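PDB 3I0U: phosphothreonine lyase ospF from Shigella flexneri, which probably removes phosphate from phosphothreonine by beta-elimination in host MAP kinases, acting as a secreted type III effector. Local coordinates for residues A[91-96]-A[167-172]; A[41-46]-A[114-119]. One frame throughout, in Å; residues are numbered along the deposited sequence.

Interaction 1 (A[91-96]-A[167-172]); sequences VPLAFQ and SKIAPG
Leu93 and Ile169 meet because of how each branches: CG of Leu93 lies anti to its own backbone N (chi1 -164°), which sends the isobutyl group out over the neighbouring loop, while Ile169 has CG1 beside its backbone N (chi1 -64°) and CG2 beside its carbonyl carbon, spreading two prongs toward the helix. The longer prong ends at the CD1 methyl, which lies 3.8 Å from CD2 of Leu93, the two side chains slanting past each other. The shorter one turns its CG2 methyl to CB of Ala94, at a looser 4.4 Å. The contact is thus purely apolar and small, burying 105 Å² in all. Ile169 gives the largest share, and its side chain is buried, whereas Leu93 borders the contact from the exposed side of the helix. Just before this, helix 147-166 ends in a Schellman motif, with Lys168 as its positive-phi C-prime residue. Beyond the two segments, Ile169 also packs on Ile86, Gln90 and Ile97. The extended loop is also held by polar bonds, Ala170 N to Gln90 OE1 and Tyr186 OH to Ile169 O. Helix 91-102 is accordingly flanked by the segment leaving helix 147-166, while another face of the same helix packs against strand 111-115 and helix 39-44.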
# COMPACT_ATOMS: atom_id res chain seq x y z
N VAL A 91 -4.26 11.51 10.79
CA VAL A 91 -3.37 10.39 10.60
C VAL A 91 -3.49 9.18 11.57
O VAL A 91 -3.68 8.05 11.10
CB VAL A 91 -1.92 10.87 10.35
CG1 VAL A 91 -0.99 9.72 10.27
CG2 VAL A 91 -1.86 11.63 9.05
N PRO A 92 -3.38 9.39 12.90
CA PRO A 92 -3.60 8.24 13.78
C PRO A 92 -4.96 7.58 13.63
O PRO A 92 -5.03 6.34 13.63
CB PRO A 92 -3.46 8.87 15.18
CG PRO A 92 -2.54 9.99 14.96
CD PRO A 92 -3.01 10.58 13.69
N LEU A 93 -6.00 8.40 13.47
CA LEU A 93 -7.34 7.89 13.22
C LEU A 93 -7.38 7.01 12.00
O LEU A 93 -7.89 5.91 12.08
CB LEU A 93 -8.34 9.03 13.05
CG LEU A 93 -9.79 8.63 13.17
CD1 LEU A 93 -10.09 8.19 14.64
CD2 LEU A 93 -10.51 9.89 12.80
N ALA A 94 -6.81 7.49 10.90
CA ALA A 94 -6.77 6.78 9.66
C ALA A 94 -6.00 5.48 9.76
O ALA A 94 -6.31 4.55 9.10
CB ALA A 94 -6.17 7.65 8.58
N PHE A 95 -4.97 5.45 10.60
CA PHE A 95 -4.27 4.22 10.84
C PHE A 95 -5.19 3.24 11.54
O PHE A 95 -5.21 2.08 11.20
CB PHE A 95 -2.99 4.45 11.66
CG PHE A 95 -2.37 3.17 12.15
CD1 PHE A 95 -1.61 2.39 11.29
CD2 PHE A 95 -2.60 2.71 13.46
CE1 PHE A 95 -1.07 1.19 11.72
CE2 PHE A 95 -2.08 1.52 13.91
CZ PHE A 95 -1.31 0.76 13.08
N GLN A 96 -5.95 3.69 12.52
CA GLN A 96 -6.83 2.78 13.25
C GLN A 96 -7.88 2.20 12.34
O GLN A 96 -8.17 1.00 12.39
CB GLN A 96 -7.47 3.47 14.46
CG GLN A 96 -8.67 2.73 15.06
CD GLN A 96 -8.99 3.18 16.48
OE1 GLN A 96 -9.46 4.33 16.72
NE2 GLN A 96 -8.72 2.29 17.47
N SER A 167 -15.64 6.61 6.48
CA SER A 167 -15.45 7.26 7.78
C SER A 167 -15.19 8.77 7.63
O SER A 167 -14.89 9.44 8.61
CB SER A 167 -14.32 6.62 8.57
OG SER A 167 -14.42 5.19 8.57
N LYS A 168 -15.37 9.29 6.41
CA LYS A 168 -15.25 10.73 6.07
C LYS A 168 -13.93 11.35 6.48
O LYS A 168 -13.88 12.42 6.95
CB LYS A 168 -16.47 11.52 6.54
CG LYS A 168 -17.65 11.34 5.60
CD LYS A 168 -18.96 12.01 5.96
CE LYS A 168 -20.12 11.21 5.29
NZ LYS A 168 -21.53 11.59 5.68
N ILE A 169 -12.86 10.61 6.29
CA ILE A 169 -11.51 11.04 6.52
C ILE A 169 -11.05 12.08 5.49
O ILE A 169 -11.31 11.94 4.30
CB ILE A 169 -10.58 9.81 6.46
CG1 ILE A 169 -10.91 8.83 7.59
CG2 ILE A 169 -9.10 10.22 6.46
CD1 ILE A 169 -10.76 9.38 9.03
N ALA A 170 -10.37 13.13 5.95
CA ALA A 170 -9.88 14.18 5.06
C ALA A 170 -8.62 13.70 4.37
O ALA A 170 -7.69 13.20 5.05
CB ALA A 170 -9.59 15.40 5.81
N PRO A 171 -8.57 13.82 3.02
CA PRO A 171 -7.36 13.61 2.25
C PRO A 171 -6.28 14.64 2.54
O PRO A 171 -6.57 15.75 2.90
CB PRO A 171 -7.84 13.77 0.80
CG PRO A 171 -9.05 14.62 0.89
CD PRO A 171 -9.71 14.15 2.15
N GLY A 172 -5.02 14.25 2.41
CA GLY A 172 -3.93 15.18 2.59
C GLY A 172 -3.39 15.57 1.25
O GLY A 172 -4.10 15.55 0.25

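Interaction 2 (A[41-46]-A[114-119])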
# COMPACT_ATOMS: atom_id res chain seq x y z
N ASP A 41 0.91 2.31 20.02
CA ASP A 41 1.65 1.06 20.18
C ASP A 41 2.76 0.89 19.15
O ASP A 41 3.88 0.55 19.52
CB ASP A 41 0.75 -0.17 20.15
CG ASP A 41 -0.24 -0.22 21.30
OD1 ASP A 41 0.05 0.30 22.39
OD2 ASP A 41 -1.33 -0.79 21.08
N ILE A 42 2.47 1.14 17.86
CA ILE A 42 3.50 1.05 16.82
C ILE A 42 4.55 2.16 16.93
O ILE A 42 5.68 1.99 16.46
CB ILE A 42 2.93 0.97 15.38
CG1 ILE A 42 2.17 2.24 14.97
CG2 ILE A 42 2.00 -0.22 15.22
CD1 ILE A 42 2.00 2.36 13.50
N CYS A 43 4.22 3.27 17.61
CA CYS A 43 5.20 4.36 17.80
C CYS A 43 6.34 4.02 18.77
O CYS A 43 7.40 4.64 18.74
CB CYS A 43 4.49 5.66 18.15
SG CYS A 43 3.71 6.36 16.69
N GLN A 44 6.12 3.00 19.60
CA GLN A 44 7.02 2.61 20.67
C GLN A 44 7.68 1.28 20.42
O GLN A 44 8.72 0.97 21.01
CB GLN A 44 6.22 2.56 21.94
CG GLN A 44 5.72 3.94 22.25
CD GLN A 44 4.45 3.94 23.03
OE1 GLN A 44 4.42 3.55 24.21
NE2 GLN A 44 3.39 4.39 22.40
N SER A 45 7.07 0.50 19.54
CA SER A 45 7.58 -0.77 19.04
C SER A 45 8.98 -0.66 18.45
O SER A 45 9.14 -0.48 17.24
CB SER A 45 6.62 -1.30 17.95
OG SER A 45 5.64 -2.20 18.44
N PHE A 46 10.00 -0.75 19.31
CA PHE A 46 11.37 -0.83 18.82
C PHE A 46 11.47 -2.04 17.86
O PHE A 46 11.69 -1.84 16.67
CB PHE A 46 12.35 -0.92 19.97
CG PHE A 46 12.69 0.42 20.61
CD1 PHE A 46 11.88 1.56 20.42
CD2 PHE A 46 13.83 0.53 21.46
CE1 PHE A 46 12.21 2.77 21.05
CE2 PHE A 46 14.16 1.74 22.09
CZ PHE A 46 13.37 2.86 21.89
N ILE A 114 4.75 3.87 7.93
CA ILE A 114 3.93 5.01 8.26
C ILE A 114 4.74 6.04 9.05
O ILE A 114 5.52 5.68 9.94
CB ILE A 114 2.62 4.60 8.99
CG1 ILE A 114 1.72 5.83 9.22
CG2 ILE A 114 2.93 3.86 10.29
CD1 ILE A 114 0.38 5.55 9.82
N THR A 115 4.59 7.31 8.67
CA THR A 115 5.17 8.45 9.39
C THR A 115 4.78 8.41 10.84
O THR A 115 3.63 8.13 11.17
CB THR A 115 4.67 9.75 8.75
OG1 THR A 115 4.98 9.69 7.36
CG2 THR A 115 5.35 10.93 9.29
N ASP A 116 5.77 8.65 11.70
CA ASP A 116 5.64 8.79 13.14
C ASP A 116 5.39 10.28 13.42
O ASP A 116 6.33 11.06 13.64
CB ASP A 116 6.92 8.25 13.81
CG ASP A 116 6.93 8.35 15.35
OD1 ASP A 116 7.93 7.83 15.93
OD2 ASP A 116 6.01 8.93 16.00
N MET A 117 4.10 10.65 13.44
CA MET A 117 3.60 12.01 13.75
C MET A 117 4.26 12.79 14.89
O MET A 117 4.05 13.99 14.96
CB MET A 117 2.11 11.98 14.06
CG MET A 117 1.19 11.76 12.89
SD MET A 117 2.06 12.03 11.32
CE MET A 117 1.75 13.76 10.96
N ASN A 118 5.04 12.12 15.75
CA ASN A 118 5.79 12.77 16.87
C ASN A 118 7.20 13.16 16.49
O ASN A 118 7.76 14.05 17.06
CB ASN A 118 5.88 11.83 18.08
CG ASN A 118 4.54 11.19 18.44
OD1 ASN A 118 3.74 11.80 19.14
ND2 ASN A 118 4.28 9.97 17.92
N ARG A 119 7.78 12.46 15.52
CA ARG A 119 9.12 12.76 15.03
C ARG A 119 9.14 13.81 13.91
O ARG A 119 10.14 14.48 13.73
CB ARG A 119 9.83 11.47 14.61
CG ARG A 119 10.84 11.03 15.67
CD ARG A 119 10.29 10.00 16.65
NE ARG A 119 10.62 8.61 16.18
CZ ARG A 119 11.69 7.89 16.62
NH1 ARG A 119 12.54 8.40 17.54
NH2 ARG A 119 11.90 6.64 16.13
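Cys43 reaches from helix 39-44 toward Asp116 and Asn118, just past the end of strand 111-115. Its CB bond already points at that segment, with CB itself 4.2 Å from Asp116 OD2. With SG beside the backbone N (chi1 -75°), the sulfur at the tip then comes to 3.5 Å from the same OD2, and it also lies 3.9 Å from Asn118 ND2. The sulfur therefore sits against a polar pair that is already joined: Asn118 ND2 donates to Asp116 OD2 over 2.8 Å, nearly straight at 166°, approaching close to the line of the C-O bond and with the oxygen almost in the amide plane. A weak bond from Asn118 N to OD2 makes this an Asx turn, and Arg119 N closes the 116-119 turn on Asp116 O. The other carboxylate oxygen, OD1, forms a salt bridge with Arg119 NE at 2.8 Å, so the carboxylate is held from both oxygens. Asn57 ND2 binds OD1 and Cys43 O, joining the turn to the helix; Tyr39 OH binds Thr115 O and Met117 N.

One residue earlier in the helix, the contact becomes apolar. The CD1 end of Ile42 lies 3.7 Å from CG2 of Ile114, the two side chains crossing at about a right angle. Ile42, Cys43 and Asp116 also touch Ile64 of the adjacent strand. A short helix laid on an antiparallel sheet, with apolar side chains inward and an Asx turn just after the strand, is an alpha+beta arrangement, consistent with the eIF4E-like clan to which this family is assigned.

From the N terminus the chain passes helix 39-44, then the strands up to 80-84, and reaches helix 91-102 with 91-96. Strand 111-115 and its exit then close interaction 2 back onto 41-46. After strand 132-137 and helix 147-166, the loop 167-172 closes interaction 1 back onto 91-96. The two loops cross rather than nest, since 91-96 lies between the halves of interaction 2 and 114-119 between those of interaction 1. Their centres are about 16 Å apart, yet they touch: Phe95 CZ is 3.7 Å from Ile42 CD1, and Val91 CG1 lies 4.0 Å from Met117 SD. Helix 91-102 thereby connects the loop after helix 147-166 with strand 111-115 and helix 39-44.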